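Local coordinates for structural polyprotein, VP3 (Israeli acute paralysis virus, PDB 5CDD) that probably serves as a structural component of the viral capsid, as one of the jelly-roll coat proteins cut from the polyprotein, at residues C97-I102 with V117-P122; W133-C138 with K262-V267; T146-G151 with D250-N255; R152-F157 with A183-N188. One frame throughout, in Å; residues are numbered along the deposited sequence.

Contact 1. Residues C97-I102 with V117-P122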
loop_
_atom_site.group_PDB
_atom_site.type_symbol
_atom_site.label_atom_id
_atom_site.label_comp_id
_atom_site.label_asym_id
_atom_site.label_seq_id
_atom_site.Cartn_x
_atom_site.Cartn_y
_atom_site.Cartn_z
ATOM N N CYS B 97 52.306 14.167 6.465
ATOM C CA CYS B 97 53.625 14.001 7.063
ATOM C C CYS B 97 54.632 14.906 6.357
ATOM O O CYS B 97 54.570 15.081 5.140
ATOM C CB CYS B 97 54.073 12.542 6.969
ATOM S SG CYS B 97 55.378 12.128 8.147
ATOM N N TYR B 98 55.558 15.477 7.122
ATOM C CA TYR B 98 56.555 16.380 6.559
ATOM C C TYR B 98 57.995 15.918 6.755
ATOM O O TYR B 98 58.906 16.405 6.084
ATOM C CB TYR B 98 56.382 17.776 7.161
ATOM C CG TYR B 98 56.476 17.803 8.669
ATOM C CD1 TYR B 98 57.710 17.706 9.315
ATOM C CD2 TYR B 98 55.328 17.902 9.455
ATOM C CE1 TYR B 98 57.798 17.705 10.706
ATOM C CE2 TYR B 98 55.405 17.900 10.846
ATOM C CZ TYR B 98 56.643 17.802 11.463
ATOM O OH TYR B 98 56.724 17.797 12.835
ATOM N N SER B 99 58.203 14.978 7.671
ATOM C CA SER B 99 59.546 14.480 7.942
ATOM C C SER B 99 59.769 13.082 7.383
ATOM O O SER B 99 58.890 12.225 7.455
ATOM C CB SER B 99 59.812 14.474 9.449
ATOM O OG SER B 99 58.906 13.618 10.123
ATOM N N LYS B 100 60.955 12.861 6.826
ATOM C CA LYS B 100 61.306 11.565 6.266
ATOM C C LYS B 100 62.798 11.312 6.410
ATOM O O LYS B 100 63.583 12.237 6.618
ATOM C CB LYS B 100 60.923 11.495 4.785
ATOM C CG LYS B 100 61.736 12.406 3.886
ATOM C CD LYS B 100 61.246 12.343 2.451
ATOM C CE LYS B 100 61.941 13.385 1.594
ATOM N NZ LYS B 100 61.341 13.481 0.238
ATOM N N SER B 101 63.176 10.045 6.308
ATOM C CA SER B 101 64.566 9.636 6.401
ATOM C C SER B 101 64.864 8.822 5.153
ATOM O O SER B 101 63.993 8.117 4.647
ATOM C CB SER B 101 64.786 8.779 7.646
ATOM O OG SER B 101 66.119 8.307 7.708
ATOM N N ILE B 102 66.087 8.919 4.647
ATOM C CA ILE B 102 66.447 8.175 3.453
ATOM C C ILE B 102 67.379 7.016 3.749
ATOM O O ILE B 102 68.487 7.197 4.255
ATOM C CB ILE B 102 67.089 9.096 2.408
ATOM C CG1 ILE B 102 66.053 10.121 1.950
ATOM C CG2 ILE B 102 67.597 8.283 1.224
ATOM C CD1 ILE B 102 66.584 11.112 0.971
ATOM N N VAL B 117 61.708 6.788 3.966
ATOM C CA VAL B 117 61.043 6.193 5.121
ATOM C C VAL B 117 60.453 7.343 5.919
ATOM O O VAL B 117 61.170 8.178 6.463
ATOM C CB VAL B 117 62.017 5.412 6.012
ATOM C CG1 VAL B 117 61.276 4.837 7.200
ATOM C CG2 VAL B 117 62.651 4.295 5.220
ATOM N N ILE B 118 59.132 7.372 5.987
ATOM C CA ILE B 118 58.414 8.430 6.669
ATOM C C ILE B 118 57.844 7.958 8.012
ATOM O O ILE B 118 57.045 7.026 8.061
ATOM C CB ILE B 118 57.294 8.929 5.736
ATOM C CG1 ILE B 118 57.869 9.146 4.327
ATOM C CG2 ILE B 118 56.713 10.212 6.254
ATOM C CD1 ILE B 118 56.832 9.321 3.246
ATOM N N ASP B 119 58.274 8.595 9.101
ATOM C CA ASP B 119 57.802 8.242 10.443
ATOM C C ASP B 119 56.473 8.921 10.751
ATOM O O ASP B 119 56.411 9.904 11.488
ATOM C CB ASP B 119 58.832 8.637 11.511
ATOM C CG ASP B 119 59.068 10.142 11.577
ATOM O OD1 ASP B 119 59.486 10.634 12.649
ATOM O OD2 ASP B 119 58.843 10.829 10.556
ATOM N N ALA B 120 55.406 8.379 10.182
ATOM C CA ALA B 120 54.073 8.929 10.363
ATOM C C ALA B 120 53.478 8.765 11.757
ATOM O O ALA B 120 53.709 7.771 12.447
ATOM C CB ALA B 120 53.127 8.324 9.337
ATOM N N ALA B 121 52.709 9.774 12.153
ATOM C CA ALA B 121 51.996 9.784 13.423
ATOM C C ALA B 121 50.594 9.327 13.017
ATOM O O ALA B 121 50.227 9.418 11.844
ATOM C CB ALA B 121 51.943 11.190 13.985
ATOM N N PRO B 122 49.792 8.832 13.970
ATOM C CA PRO B 122 48.445 8.381 13.604
ATOM C C PRO B 122 47.645 9.269 12.636
ATOM O O PRO B 122 47.043 8.760 11.692
ATOM C CB PRO B 122 47.759 8.190 14.963
ATOM C CG PRO B 122 48.560 9.055 15.894
ATOM C CD PRO B 122 49.965 8.834 15.430
#
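C97 begins the contact by turning its side chain toward I118 and A120. Its CB lies 3.6 Å from I118 CG2. Its SG stands opposite the backbone N (chi1 -160°), which carries the sulfur over I118 CG2 and on to A120 CA, 4.1 Å from SG. At S99 the contact becomes polar. S99 OG donates over 2.8 Å to the syn lone pair of D119 OD2, on the side of the other carboxylate oxygen. D119 sits at the centre of an inverse gamma turn, and its CG stands between backbone N and carbonyl carbon (chi1 63°), which brings the carboxylate back to S99. K66 bonds through NZ to both S99 OG and D119 O, and so ties the two segments together a second time. The S99 carbonyl faces the CG2 branch of I118. K100 reaches the other branch: its CB is 3.9 Å from I118 CG1. The rest of the K100 chain runs out extended to a salt bridge with E116. S101 closes the contact as an antiparallel hydrogen-bonded pair with V117. S101 N gives to V117 O, and V117 N gives to S101 O, each over 2.7 Å. This is the base of the hairpin of strands 101-106 and 111-118. I118 also pairs with a strand of a neighbouring chain, which carries the sheet across the interface. The chemistry thus changes along the segment: two backbone bonds hold the hairpin base, a serine-carboxylate bond with a shared lysine fastens the loop beyond it, and C97 packs on I118 and A120 at the far end.

Contact 2. Residues W133-C138 with K262-V267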
loop_
_atom_site.group_PDB
_atom_site.type_symbol
_atom_site.label_atom_id
_atom_site.label_comp_id
_atom_site.label_asym_id
_atom_site.label_seq_id
_atom_site.Cartn_x
_atom_site.Cartn_y
_atom_site.Cartn_z
ATOM N N TRP B 133 42.736 17.356 2.615
ATOM C CA TRP B 133 42.354 17.364 4.020
ATOM C C TRP B 133 41.958 18.752 4.506
ATOM O O TRP B 133 42.119 19.750 3.803
ATOM C CB TRP B 133 43.508 16.861 4.889
ATOM C CG TRP B 133 44.706 17.767 4.861
ATOM C CD1 TRP B 133 45.696 17.786 3.924
ATOM C CD2 TRP B 133 45.008 18.819 5.788
ATOM N NE1 TRP B 133 46.599 18.785 4.207
ATOM C CE2 TRP B 133 46.200 19.434 5.345
ATOM C CE3 TRP B 133 44.388 19.303 6.948
ATOM C CZ2 TRP B 133 46.785 20.511 6.022
ATOM C CZ3 TRP B 133 44.969 20.374 7.622
ATOM C CH2 TRP B 133 46.158 20.965 7.155
ATOM N N ARG B 134 41.452 18.791 5.733
ATOM C CA ARG B 134 41.031 20.020 6.390
ATOM C C ARG B 134 40.863 19.659 7.859
ATOM O O ARG B 134 40.092 18.759 8.192
ATOM C CB ARG B 134 39.697 20.504 5.820
ATOM C CG ARG B 134 39.192 21.787 6.447
ATOM C CD ARG B 134 37.764 22.078 6.031
ATOM N NE ARG B 134 37.259 23.300 6.653
ATOM C CZ ARG B 134 37.565 24.529 6.251
ATOM N NH1 ARG B 134 38.373 24.707 5.217
ATOM N NH2 ARG B 134 37.069 25.580 6.887
ATOM N N ALA B 135 41.590 20.341 8.739
ATOM C CA ALA B 135 41.492 20.037 10.159
ATOM C C ALA B 135 42.190 21.045 11.058
ATOM O O ALA B 135 42.906 21.934 10.594
ATOM C CB ALA B 135 42.053 18.642 10.421
ATOM N N THR B 136 41.958 20.896 12.357
ATOM C CA THR B 136 42.569 21.751 13.362
ATOM C C THR B 136 43.763 20.972 13.891
ATOM O O THR B 136 43.599 19.937 14.536
ATOM C CB THR B 136 41.597 22.037 14.523
ATOM O OG1 THR B 136 40.485 22.801 14.039
ATOM C CG2 THR B 136 42.296 22.810 15.625
ATOM N N MET B 137 44.964 21.458 13.601
ATOM C CA MET B 137 46.175 20.785 14.043
ATOM C C MET B 137 46.511 21.106 15.488
ATOM O O MET B 137 46.536 22.271 15.888
ATOM C CB MET B 137 47.345 21.164 13.137
ATOM C CG MET B 137 47.131 20.780 11.683
ATOM S SD MET B 137 46.559 19.075 11.510
ATOM C CE MET B 137 47.971 18.172 12.143
ATOM N N CYS B 138 46.770 20.064 16.270
ATOM C CA CYS B 138 47.100 20.234 17.676
ATOM C C CYS B 138 48.517 19.770 17.973
ATOM O O CYS B 138 48.959 18.727 17.488
ATOM C CB CYS B 138 46.109 19.461 18.540
ATOM S SG CYS B 138 44.401 19.978 18.301
ATOM N N LYS B 262 51.945 15.476 18.226
ATOM C CA LYS B 262 51.097 15.926 17.129
ATOM C C LYS B 262 49.848 15.070 16.940
ATOM O O LYS B 262 49.891 13.846 17.073
ATOM C CB LYS B 262 51.903 15.941 15.826
ATOM C CG LYS B 262 51.096 16.318 14.593
ATOM C CD LYS B 262 51.939 16.246 13.329
ATOM C CE LYS B 262 51.119 16.610 12.100
ATOM N NZ LYS B 262 51.932 16.614 10.852
ATOM N N TRP B 263 48.736 15.730 16.630
ATOM C CA TRP B 263 47.466 15.054 16.383
ATOM C C TRP B 263 46.493 16.077 15.799
ATOM O O TRP B 263 46.768 17.277 15.820
ATOM C CB TRP B 263 46.921 14.426 17.676
ATOM C CG TRP B 263 46.296 15.378 18.651
ATOM C CD1 TRP B 263 44.993 15.788 18.678
ATOM C CD2 TRP B 263 46.948 16.041 19.743
ATOM N NE1 TRP B 263 44.792 16.662 19.719
ATOM C CE2 TRP B 263 45.975 16.837 20.388
ATOM C CE3 TRP B 263 48.259 16.041 20.237
ATOM C CZ2 TRP B 263 46.272 17.626 21.505
ATOM C CZ3 TRP B 263 48.555 16.827 21.350
ATOM C CH2 TRP B 263 47.563 17.608 21.969
ATOM N N ALA B 264 45.369 15.608 15.265
ATOM C CA ALA B 264 44.395 16.512 14.657
ATOM C C ALA B 264 42.985 16.399 15.226
ATOM O O ALA B 264 42.618 15.391 15.832
ATOM C CB ALA B 264 44.359 16.284 13.150
ATOM N N GLU B 265 42.197 17.450 15.019
ATOM C CA GLU B 265 40.817 17.491 15.487
ATOM C C GLU B 265 39.972 18.174 14.419
ATOM O O GLU B 265 40.505 18.873 13.559
ATOM C CB GLU B 265 40.719 18.265 16.799
ATOM C CG GLU B 265 41.751 17.848 17.830
ATOM C CD GLU B 265 41.512 18.481 19.185
ATOM O OE1 GLU B 265 41.122 19.666 19.232
ATOM O OE2 GLU B 265 41.729 17.795 20.207
ATOM N N ASP B 266 38.658 17.975 14.479
ATOM C CA ASP B 266 37.747 18.558 13.501
ATOM C C ASP B 266 38.253 18.164 12.117
ATOM O O ASP B 266 38.336 18.990 11.207
ATOM C CB ASP B 266 37.723 20.081 13.640
ATOM C CG ASP B 266 37.348 20.530 15.038
ATOM O OD1 ASP B 266 36.301 20.073 15.546
ATOM O OD2 ASP B 266 38.103 21.338 15.629
ATOM N N VAL B 267 38.587 16.885 11.979
ATOM C CA VAL B 267 39.112 16.345 10.736
ATOM C C VAL B 267 38.054 16.004 9.702
ATOM O O VAL B 267 36.971 15.524 10.031
ATOM C CB VAL B 267 39.942 15.069 11.002
ATOM C CG1 VAL B 267 40.499 14.525 9.698
ATOM C CG2 VAL B 267 41.065 15.369 11.975
#
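C138 lays its CB over one face of the W263 indole. CB is 3.5 Å from the centroid of the five-membered ring, offset toward the rim. C138 SG lies oblique to the same ring and beside the E265 carboxylate, 3.4 Å from E265 CD. M137 and A264 lie on the opposite face of the sheet from C138 and W263. The M137 chain bends at chi2 and chi3, which places SD 3.9 Å from A264 CB and CE near K262 CE. A135 CB packs on V267 CG2 at 3.8 Å. Four backbone bonds join the two strands. T136 pairs with E265, and C138 pairs with W263, both as hydrogen-bonded pairs; T136 N to E265 O is 2.8 Å. M137 and A264 are the non-hydrogen-bonded pair between them. At the polar edge, T136 OG1 gives to the anti lone pair of D266 OD2, 3.2 Å away, where the chain turns a corner. W263 NE1 makes a weak bond to E265 OE2, in the indole plane. E265 OE1 has a salt bridge to R204, and K262 NZ has one to E124. Neighbouring antiparallel strands 132-144 and 255-265 are consistent with the BIDG sheet of a picornavirus-like jelly roll.

Contact 3. Residues T146-G151 with D250-N255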
loop_
_atom_site.group_PDB
_atom_site.type_symbol
_atom_site.label_atom_id
_atom_site.label_comp_id
_atom_site.label_asym_id
_atom_site.label_seq_id
_atom_site.Cartn_x
_atom_site.Cartn_y
_atom_site.Cartn_z
ATOM N N THR B 146 64.093 20.481 35.232
ATOM C CA THR B 146 64.090 20.369 36.688
ATOM C C THR B 146 63.516 21.685 37.202
ATOM O O THR B 146 63.290 22.613 36.423
ATOM C CB THR B 146 65.513 20.199 37.270
ATOM O OG1 THR B 146 66.255 21.409 37.088
ATOM C CG2 THR B 146 66.241 19.058 36.582
ATOM N N ALA B 147 63.281 21.773 38.504
ATOM C CA ALA B 147 62.725 22.992 39.073
ATOM C C ALA B 147 63.752 24.119 39.092
ATOM O O ALA B 147 63.430 25.253 39.444
ATOM C CB ALA B 147 62.219 22.723 40.483
ATOM N N PHE B 148 64.982 23.807 38.698
ATOM C CA PHE B 148 66.052 24.797 38.698
ATOM C C PHE B 148 66.283 25.474 37.353
ATOM O O PHE B 148 66.991 26.480 37.276
ATOM C CB PHE B 148 67.346 24.148 39.192
ATOM C CG PHE B 148 67.231 23.572 40.572
ATOM C CD1 PHE B 148 66.954 24.396 41.659
ATOM C CD2 PHE B 148 67.356 22.203 40.785
ATOM C CE1 PHE B 148 66.800 23.866 42.936
ATOM C CE2 PHE B 148 67.203 21.662 42.060
ATOM C CZ PHE B 148 66.924 22.496 43.137
ATOM N N HIS B 149 65.688 24.931 36.295
ATOM C CA HIS B 149 65.843 25.524 34.973
ATOM C C HIS B 149 64.854 26.665 34.786
ATOM O O HIS B 149 63.695 26.576 35.197
ATOM C CB HIS B 149 65.627 24.486 33.869
ATOM C CG HIS B 149 66.678 23.420 33.822
ATOM N ND1 HIS B 149 66.665 22.323 34.655
ATOM C CD2 HIS B 149 67.771 23.282 33.035
ATOM C CE1 HIS B 149 67.703 21.552 34.382
ATOM N NE2 HIS B 149 68.391 22.112 33.403
ATOM N N THR B 150 65.326 27.744 34.173
ATOM C CA THR B 150 64.483 28.902 33.914
ATOM C C THR B 150 64.725 29.384 32.490
ATOM O O THR B 150 65.721 29.023 31.860
ATOM C CB THR B 150 64.776 30.055 34.899
ATOM O OG1 THR B 150 66.155 30.430 34.805
ATOM C CG2 THR B 150 64.463 29.626 36.325
ATOM N N GLY B 151 63.806 30.197 31.986
ATOM C CA GLY B 151 63.929 30.702 30.633
ATOM C C GLY B 151 62.548 30.767 30.016
ATOM O O GLY B 151 61.578 30.328 30.632
ATOM N N ASP B 250 74.696 24.927 38.082
ATOM C CA ASP B 250 75.517 23.804 37.654
ATOM C C ASP B 250 75.216 22.547 38.466
ATOM O O ASP B 250 75.866 21.515 38.292
ATOM C CB ASP B 250 77.006 24.158 37.725
ATOM C CG ASP B 250 77.491 24.383 39.137
ATOM O OD1 ASP B 250 76.651 24.659 40.018
ATOM O OD2 ASP B 250 78.716 24.292 39.361
ATOM N N THR B 251 74.226 22.639 39.350
ATOM C CA THR B 251 73.817 21.496 40.157
ATOM C C THR B 251 72.964 20.588 39.278
ATOM O O THR B 251 72.797 19.398 39.557
ATOM C CB THR B 251 72.987 21.932 41.375
ATOM O OG1 THR B 251 71.931 22.809 40.958
ATOM C CG2 THR B 251 73.874 22.641 42.377
ATOM N N VAL B 252 72.435 21.172 38.208
ATOM C CA VAL B 252 71.598 20.457 37.256
ATOM C C VAL B 252 72.266 20.443 35.889
ATOM O O VAL B 252 73.428 20.826 35.749
ATOM C CB VAL B 252 70.219 21.124 37.111
ATOM C CG1 VAL B 252 69.476 21.074 38.431
ATOM C CG2 VAL B 252 70.377 22.563 36.647
ATOM N N SER B 253 71.521 20.012 34.881
ATOM C CA SER B 253 72.045 19.944 33.525
ATOM C C SER B 253 71.909 21.274 32.791
ATOM O O SER B 253 71.006 22.059 33.073
ATOM C CB SER B 253 71.318 18.854 32.741
ATOM O OG SER B 253 71.778 18.804 31.402
ATOM N N ASP B 254 72.818 21.521 31.852
ATOM C CA ASP B 254 72.793 22.744 31.062
ATOM C C ASP B 254 71.889 22.506 29.856
ATOM O O ASP B 254 71.905 23.268 28.884
ATOM C CB ASP B 254 74.203 23.104 30.591
ATOM C CG ASP B 254 74.818 22.026 29.721
ATOM O OD1 ASP B 254 74.942 20.879 30.199
ATOM O OD2 ASP B 254 75.176 22.326 28.561
ATOM N N ASN B 255 71.102 21.437 29.935
ATOM C CA ASN B 255 70.172 21.064 28.875
ATOM C C ASN B 255 68.760 20.854 29.386
ATOM O O ASN B 255 68.516 20.752 30.589
ATOM C CB ASN B 255 70.615 19.772 28.199
ATOM C CG ASN B 255 71.735 19.981 27.213
ATOM O OD1 ASN B 255 72.174 19.042 26.555
ATOM N ND2 ASN B 255 72.207 21.216 27.101
#
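F148 and V252 have the nearest CA atoms across the two segments, 7.2 Å apart, and the backbones do not pair as strands. Residues 146-151 make a type I beta turn from T146 to H149 before strand 150-159 starts. T146 OG1 accepts from F148 N inside it, an ST turn. Residues 250-255 form an irregular loop with its own ST turn, in which S253 OG takes the N-H of N255. V252 lays its two methyls against the turn T146-H149. CG1 comes obliquely to the F148 ring, 3.4 Å from F148 CD2, and also touches T146 OG1. The other methyl, V252 CG2, is 3.6 Å from H149 CE1. H149 is the polar link. Its NE2 donates to S253 O over 2.6 Å; the bond is bent (138°), and the oxygen lies 27° out of the imidazole plane. On the other side of the ring, ND1 is hydrogen-bonded to T146 OG1 and takes the N-H of T146. The ring is therefore held from both nitrogens, which should fix its rotation. The F148 ring also meets F86 of a neighbouring chain. The contact joins the loop between strands 132-144 and 150-159 to the loop between strands 236-247 and 255-265. T150 is backbone-bonded to M247, and D254 to T73 just past strand 64-72.

Contact 4. Residues R152-F157 with A183-N188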
loop_
_atom_site.group_PDB
_atom_site.type_symbol
_atom_site.label_atom_id
_atom_site.label_comp_id
_atom_site.label_asym_id
_atom_site.label_seq_id
_atom_site.Cartn_x
_atom_site.Cartn_y
_atom_site.Cartn_z
ATOM N N ARG B 152 62.450 31.308 28.807
ATOM C CA ARG B 152 61.163 31.426 28.139
ATOM C C ARG B 152 61.234 31.038 26.673
ATOM O O ARG B 152 62.032 31.583 25.916
ATOM C CB ARG B 152 60.640 32.854 28.270
ATOM C CG ARG B 152 60.149 33.189 29.661
ATOM C CD ARG B 152 60.674 34.537 30.129
ATOM N NE ARG B 152 60.290 35.619 29.233
ATOM C CZ ARG B 152 59.036 35.985 28.995
ATOM N NH1 ARG B 152 58.034 35.354 29.592
ATOM N NH2 ARG B 152 58.784 36.975 28.146
ATOM N N LEU B 153 60.382 30.097 26.281
ATOM C CA LEU B 153 60.341 29.620 24.907
ATOM C C LEU B 153 59.175 30.275 24.169
ATOM O O LEU B 153 58.090 30.439 24.725
ATOM C CB LEU B 153 60.198 28.093 24.911
ATOM C CG LEU B 153 60.716 27.279 23.725
ATOM C CD1 LEU B 153 62.183 27.591 23.459
ATOM C CD2 LEU B 153 60.537 25.802 24.035
ATOM N N GLU B 154 59.409 30.660 22.920
ATOM C CA GLU B 154 58.383 31.304 22.110
ATOM C C GLU B 154 57.936 30.396 20.974
ATOM O O GLU B 154 58.761 29.789 20.290
ATOM C CB GLU B 154 58.919 32.611 21.530
ATOM C CG GLU B 154 58.025 33.257 20.486
ATOM C CD GLU B 154 58.697 34.429 19.791
ATOM O OE1 GLU B 154 59.792 34.240 19.217
ATOM O OE2 GLU B 154 58.125 35.541 19.815
ATOM N N ILE B 155 56.626 30.305 20.779
ATOM C CA ILE B 155 56.064 29.486 19.714
ATOM C C ILE B 155 55.020 30.335 19.001
ATOM O O ILE B 155 53.974 30.641 19.570
ATOM C CB ILE B 155 55.386 28.220 20.274
ATOM C CG1 ILE B 155 56.362 27.448 21.166
ATOM C CG2 ILE B 155 54.923 27.334 19.128
ATOM C CD1 ILE B 155 55.924 27.334 22.616
ATOM N N PHE B 156 55.309 30.723 17.764
ATOM C CA PHE B 156 54.381 31.549 17.004
ATOM C C PHE B 156 53.991 30.888 15.691
ATOM O O PHE B 156 54.677 29.984 15.211
ATOM C CB PHE B 156 54.993 32.936 16.751
ATOM C CG PHE B 156 56.177 32.931 15.821
ATOM C CD1 PHE B 156 56.003 33.095 14.448
ATOM C CD2 PHE B 156 57.469 32.770 16.317
ATOM C CE1 PHE B 156 57.097 33.098 13.583
ATOM C CE2 PHE B 156 58.566 32.771 15.460
ATOM C CZ PHE B 156 58.378 32.935 14.089
ATOM N N PHE B 157 52.875 31.336 15.122
ATOM C CA PHE B 157 52.381 30.789 13.865
ATOM C C PHE B 157 52.501 31.784 12.719
ATOM O O PHE B 157 52.130 32.955 12.846
ATOM C CB PHE B 157 50.917 30.361 14.004
ATOM C CG PHE B 157 50.305 29.878 12.716
ATOM C CD1 PHE B 157 50.743 28.700 12.120
ATOM C CD2 PHE B 157 49.311 30.619 12.081
ATOM C CE1 PHE B 157 50.200 28.267 10.907
ATOM C CE2 PHE B 157 48.766 30.195 10.871
ATOM C CZ PHE B 157 49.212 29.017 10.283
ATOM N N ALA B 183 62.662 37.945 10.874
ATOM C CA ALA B 183 61.348 37.356 11.109
ATOM C C ALA B 183 60.753 37.756 12.454
ATOM O O ALA B 183 60.749 36.965 13.401
ATOM C CB ALA B 183 61.440 35.837 11.011
ATOM N N PRO B 184 60.251 38.998 12.554
ATOM C CA PRO B 184 59.640 39.538 13.774
ATOM C C PRO B 184 58.295 38.887 14.090
ATOM O O PRO B 184 57.375 38.921 13.271
ATOM C CB PRO B 184 59.481 41.027 13.453
ATOM C CG PRO B 184 60.546 41.285 12.425
ATOM C CD PRO B 184 60.429 40.066 11.556
ATOM N N SER B 185 58.178 38.303 15.279
ATOM C CA SER B 185 56.936 37.649 15.682
ATOM C C SER B 185 56.128 38.517 16.639
ATOM O O SER B 185 55.541 38.019 17.600
ATOM C CB SER B 185 57.243 36.313 16.358
ATOM O OG SER B 185 57.956 36.515 17.564
ATOM N N ASP B 186 56.093 39.816 16.370
ATOM C CA ASP B 186 55.366 40.745 17.223
ATOM C C ASP B 186 53.873 40.744 16.937
ATOM O O ASP B 186 53.062 40.882 17.850
ATOM C CB ASP B 186 55.916 42.162 17.037
ATOM C CG ASP B 186 57.403 42.255 17.331
ATOM O OD1 ASP B 186 57.811 41.944 18.472
ATOM O OD2 ASP B 186 58.166 42.641 16.419
ATOM N N ASN B 187 53.517 40.581 15.667
ATOM C CA ASN B 187 52.120 40.582 15.244
ATOM C C ASN B 187 51.542 39.185 15.062
ATOM O O ASN B 187 50.326 39.017 14.988
ATOM C CB ASN B 187 51.983 41.357 13.934
ATOM C CG ASN B 187 52.321 42.825 14.088
ATOM O OD1 ASN B 187 52.624 43.508 13.109
ATOM N ND2 ASN B 187 52.259 43.323 15.318
ATOM N N ASN B 188 52.412 38.186 14.987
ATOM C CA ASN B 188 51.973 36.812 14.801
ATOM C C ASN B 188 51.329 36.222 16.044
ATOM O O ASN B 188 51.639 36.620 17.166
ATOM C CB ASN B 188 53.155 35.932 14.393
ATOM C CG ASN B 188 53.719 36.309 13.046
ATOM O OD1 ASN B 188 54.168 37.436 12.840
ATOM N ND2 ASN B 188 53.698 35.364 12.114
#
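E154, F156 and F157 on strand 150-159 meet S185 and N188 in the loop that leads into strand 189-194. The two strands are neighbours in one antiparallel sheet, and the loop folds back over the first of them. S185 makes two contacts from one side chain. Its CB sits over a face of the F156 ring, 3.7 Å from the ring centroid and 17° off the normal, a CH-pi contact. Its OG donates to E154 OE2. This bond is modelled very short, and at 2.70 Å resolution its exact length carries no meaning. The E154 chain is extended to CD, which lets it reach the loop. Its second oxygen, OE1, has a salt bridge to R241 of strand 236-247. R241 also bonds to A183 O, so one arginine positions the carboxylate and holds the start of the loop. N188 grips the far end. Its ND2 donates to F157 O over 3.0 Å along a nearly straight line (164°). The nitrogen stands above the carbonyl plane, while the oxygen lies in the amide plane. ND2 also bonds to E158 OE1, so two acceptors fix the amide. N188 and F156 cross with amide and ring planes 79° apart; F156 CD1 is 4.0 Å from N188 ND2. Y195 of a neighbouring chain packs on F156, A183 and N188, which places the contact beside a subunit interface. Strands 150-159 and 189-194 correspond by position to E and F of the CHEF sheet in a viral jelly roll, and the loop 183-188 belongs to the connection between them.

In the fold
Contact 1 comes first along the chain and is complete before contact 2 begins. Contact 2 then spans contact 3, which in turn spans contact 4. Contacts 1 and 2 have centres about 17 Å apart and touch through Y98 and K262. Contacts 3 and 4 share strand 150-159, with centres about 24 Å apart. Contact 3 lies about 34 Å from contact 2, centre to centre. Contact 2 pairs strands 132-144 and 255-265 within one sheet of the jelly roll. Contact 3 ties together two loops that connect the sheets, and contact 4 anchors a loop on the other sheet. Contact 1 closes the base of the hairpin that meets neighbouring chains.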